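Local coordinates for protein putative polyprenyl synthetase (Streptomyces coelicolor, PDB 3NF2) that probably joins isoprenoid diphosphates into longer prenyl chains as a magnesium-dependent prenyltransferase of the FPP/GGPP synthase family, at residues 80-85 against 131-136. Residues are numbered along the deposited sequence; the frame is centred on the assembly and turned at random.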
ATOM      1  N   ALA A  80      14.396   9.848  -6.538  1.00 42.32           N
ATOM      2  CA  ALA A  80      14.740   8.609  -7.245  1.00 42.22           C
ATOM      3  C   ALA A  80      14.507   7.373  -6.398  1.00 46.76           C
ATOM      4  O   ALA A  80      14.151   6.318  -6.927  1.00 46.37           O
ATOM      5  CB  ALA A  80      16.193   8.640  -7.688  1.00 44.26           C
ATOM      6  N   VAL A  81      14.744   7.508  -5.093  1.00 43.74           N
ATOM      7  CA  VAL A  81      14.595   6.414  -4.141  1.00 42.34           C
ATOM      8  C   VAL A  81      13.099   6.113  -3.958  1.00 41.58           C
ATOM      9  O   VAL A  81      12.671   4.963  -4.060  1.00 38.18           O
ATOM     10  CB  VAL A  81      15.343   6.725  -2.795  1.00 44.97           C
ATOM     11  CG1 VAL A  81      14.926   5.783  -1.665  1.00 39.02           C
ATOM     12  CG2 VAL A  81      16.845   6.636  -2.995  1.00 37.94           C
ATOM     13  N   ALA A  82      12.313   7.161  -3.757  1.00 34.59           N
ATOM     14  CA  ALA A  82      10.870   7.033  -3.613  1.00 41.29           C
ATOM     15  C   ALA A  82      10.207   6.392  -4.844  1.00 46.71           C
ATOM     16  O   ALA A  82       9.321   5.535  -4.696  1.00 48.60           O
ATOM     17  CB  ALA A  82      10.254   8.388  -3.316  1.00 35.88           C
ATOM     18  N   VAL A  83      10.651   6.800  -6.040  1.00 43.58           N
ATOM     19  CA  VAL A  83      10.160   6.249  -7.305  1.00 37.06           C
ATOM     20  C   VAL A  83      10.490   4.753  -7.424  1.00 45.62           C
ATOM     21  O   VAL A  83       9.641   3.947  -7.829  1.00 46.64           O
ATOM     22  CB  VAL A  83      10.712   7.036  -8.531  1.00 38.03           C
ATOM     23  CG1 VAL A  83      10.557   6.246  -9.812  1.00 30.55           C
ATOM     24  CG2 VAL A  83       9.976   8.356  -8.699  1.00 40.97           C
ATOM     25  N   GLU A  84      11.708   4.385  -7.042  1.00 42.21           N
ATOM     26  CA  GLU A  84      12.129   2.995  -7.091  1.00 40.82           C
ATOM     27  C   GLU A  84      11.370   2.126  -6.100  1.00 43.42           C
ATOM     28  O   GLU A  84      11.077   0.962  -6.383  1.00 42.57           O
ATOM     29  CB  GLU A  84      13.624   2.884  -6.824  1.00 42.01           C
ATOM     30  CG  GLU A  84      14.504   3.317  -7.985  1.00 49.00           C
ATOM     31  CD  GLU A  84      14.001   2.815  -9.323  1.00 52.11           C
ATOM     32  OE1 GLU A  84      13.376   3.618 -10.048  1.00 40.76           O
ATOM     33  OE2 GLU A  84      14.222   1.623  -9.637  1.00 50.27           O
ATOM     34  N   LEU A  85      11.068   2.703  -4.938  1.00 44.27           N
ATOM     35  CA  LEU A  85      10.344   2.011  -3.884  1.00 47.33           C
ATOM     36  C   LEU A  85       8.904   1.717  -4.292  1.00 46.33           C
ATOM     37  O   LEU A  85       8.438   0.585  -4.132  1.00 48.24           O
ATOM     38  CB  LEU A  85      10.402   2.805  -2.572  1.00 45.36           C
ATOM     39  CG  LEU A  85      11.727   2.721  -1.807  1.00 40.64           C
ATOM     40  CD1 LEU A  85      11.791   3.773  -0.693  1.00 31.05           C
ATOM     41  CD2 LEU A  85      11.988   1.322  -1.245  1.00 30.19           C
ATOM     42  N   GLU A 131       7.774   8.277   3.245  1.00 51.28           N
ATOM     43  CA  GLU A 131       8.644   8.674   4.345  1.00 51.94           C
ATOM     44  C   GLU A 131       9.915   9.325   3.822  1.00 48.43           C
ATOM     45  O   GLU A 131      10.314  10.374   4.309  1.00 44.57           O
ATOM     46  CB  GLU A 131       9.014   7.462   5.201  1.00 53.38           C
ATOM     47  CG  GLU A 131       9.730   7.789   6.499  1.00 60.28           C
ATOM     48  CD  GLU A 131       8.765   8.112   7.629  1.00 77.70           C
ATOM     49  OE1 GLU A 131       8.276   9.265   7.693  1.00 78.12           O
ATOM     50  OE2 GLU A 131       8.499   7.212   8.459  1.00 80.55           O
ATOM     51  N   VAL A 132      10.535   8.701   2.825  1.00 43.19           N
ATOM     52  CA  VAL A 132      11.802   9.165   2.266  1.00 43.76           C
ATOM     53  C   VAL A 132      11.712  10.608   1.748  1.00 48.12           C
ATOM     54  O   VAL A 132      12.686  11.361   1.809  1.00 49.99           O
ATOM     55  CB  VAL A 132      12.333   8.159   1.204  1.00 40.81           C
ATOM     56  CG1 VAL A 132      13.183   8.826   0.119  1.00 43.27           C
ATOM     57  CG2 VAL A 132      13.118   7.055   1.889  1.00 45.69           C
ATOM     58  N   LEU A 133      10.527  10.996   1.286  1.00 49.97           N
ATOM     59  CA  LEU A 133      10.288  12.364   0.845  1.00 53.75           C
ATOM     60  C   LEU A 133       9.890  13.290   1.991  1.00 51.99           C
ATOM     61  O   LEU A 133      10.494  14.340   2.165  1.00 53.05           O
ATOM     62  CB  LEU A 133       9.231  12.405  -0.268  1.00 52.23           C
ATOM     63  CG  LEU A 133       9.634  11.722  -1.580  1.00 54.87           C
ATOM     64  CD1 LEU A 133       8.435  11.603  -2.512  1.00 45.77           C
ATOM     65  CD2 LEU A 133      10.792  12.465  -2.259  1.00 55.98           C
ATOM     66  N   LEU A 134       8.881  12.892   2.762  1.00 52.44           N
ATOM     67  CA  LEU A 134       8.333  13.730   3.830  1.00 51.63           C
ATOM     68  C   LEU A 134       9.308  13.976   4.999  1.00 55.44           C
ATOM     69  O   LEU A 134       9.184  14.999   5.678  1.00 53.43           O
ATOM     70  CB  LEU A 134       6.988  13.181   4.326  1.00 53.69           C
ATOM     71  CG  LEU A 134       5.779  13.228   3.373  1.00 52.21           C
ATOM     72  CD1 LEU A 134       4.743  12.171   3.727  1.00 46.84           C
ATOM     73  CD2 LEU A 134       5.121  14.603   3.336  1.00 55.93           C
ATOM     74  N   GLU A 135      10.277  13.065   5.193  1.00 51.08           N
ATOM     75  CA  GLU A 135      11.397  13.215   6.153  1.00 54.85           C
ATOM     76  C   GLU A 135      12.088  14.570   6.062  1.00 57.37           C
ATOM     77  O   GLU A 135      12.587  15.084   7.067  1.00 59.17           O
ATOM     78  CB  GLU A 135      12.480  12.137   5.941  1.00 52.16           C
ATOM     79  CG  GLU A 135      12.357  10.931   6.837  1.00 57.22           C
ATOM     80  CD  GLU A 135      13.378   9.821   6.552  1.00 59.94           C
ATOM     81  OE1 GLU A 135      14.019   9.791   5.473  1.00 51.47           O
ATOM     82  OE2 GLU A 135      13.526   8.950   7.434  1.00 61.94           O
ATOM     83  N   LEU A 136      12.119  15.127   4.849  1.00 58.97           N
ATOM     84  CA  LEU A 136      12.789  16.397   4.571  1.00 59.93           C
ATOM     85  C   LEU A 136      12.125  17.599   5.251  1.00 59.82           C
ATOM     86  O   LEU A 136      12.799  18.582   5.567  1.00 61.15           O
ATOM     87  CB  LEU A 136      12.918  16.611   3.060  1.00 59.26           C
ATOM     88  CG  LEU A 136      13.750  15.536   2.348  1.00 61.97           C
ATOM     89  CD1 LEU A 136      13.553  15.590   0.843  1.00 69.48           C
ATOM     90  CD2 LEU A 136      15.228  15.647   2.702  1.00 67.52           C
TER
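Aliphatic helix-to-helix packing joins Val-81, Ala-82 and Leu-85, near the start of helix 77-98, to Val-132 and Leu-133 towards the C-terminal end of helix 115-134; the centre of the contact lies about 18 Å from the centre of the chain. The two backbones come nearest at Ala-82 and Val-132, whose CA atoms are 6.3 Å apart, an approach consistent with the small side chain of Ala-82. Val-132 meets residues from two successive turns of the facing helix. Its CG1, anti to the backbone N (chi1 151°), lies 3.9 Å from Val-81 CG1, and the two valine side chains cross at about a right angle. Val-132 CG2 also lies 4.2 Å from Val-81 CG1 and makes a looser contact, one turn on, with Leu-85 CD1 at 4.4 Å. Leu-133 brings its branched end over the methyl of Ala-82: Leu-133 CD1 and Ala-82 CB are 3.8 Å apart, and Leu-133 CG is equally near that methyl. In this leucine CG lies anti to the carbonyl carbon (chi1 -65°), a turn that brings the end of the side chain to Ala-82 although the CB does not point at the helix. The setting is the all-helical isoprenoid synthase fold, in which long helices pack as a bundle; helices 139-165 and 173-198 continue the packing through Leu-148 against Ala-82 and Thr-145 and Ile-194 against Leu-133. Helix 5-25 adds Val-19 beside Val-81 and Leu-20 beside Leu-85. Four of the five touching residues are buried; the two segments bury 164 Å², both sides summed, and the side-chain contacts between them are apolar. At the subunit interface, Glu-131 forms a salt bridge with Arg-153 of the second subunit, while Leu-134 packs on Gly-142 of that same neighbouring chain.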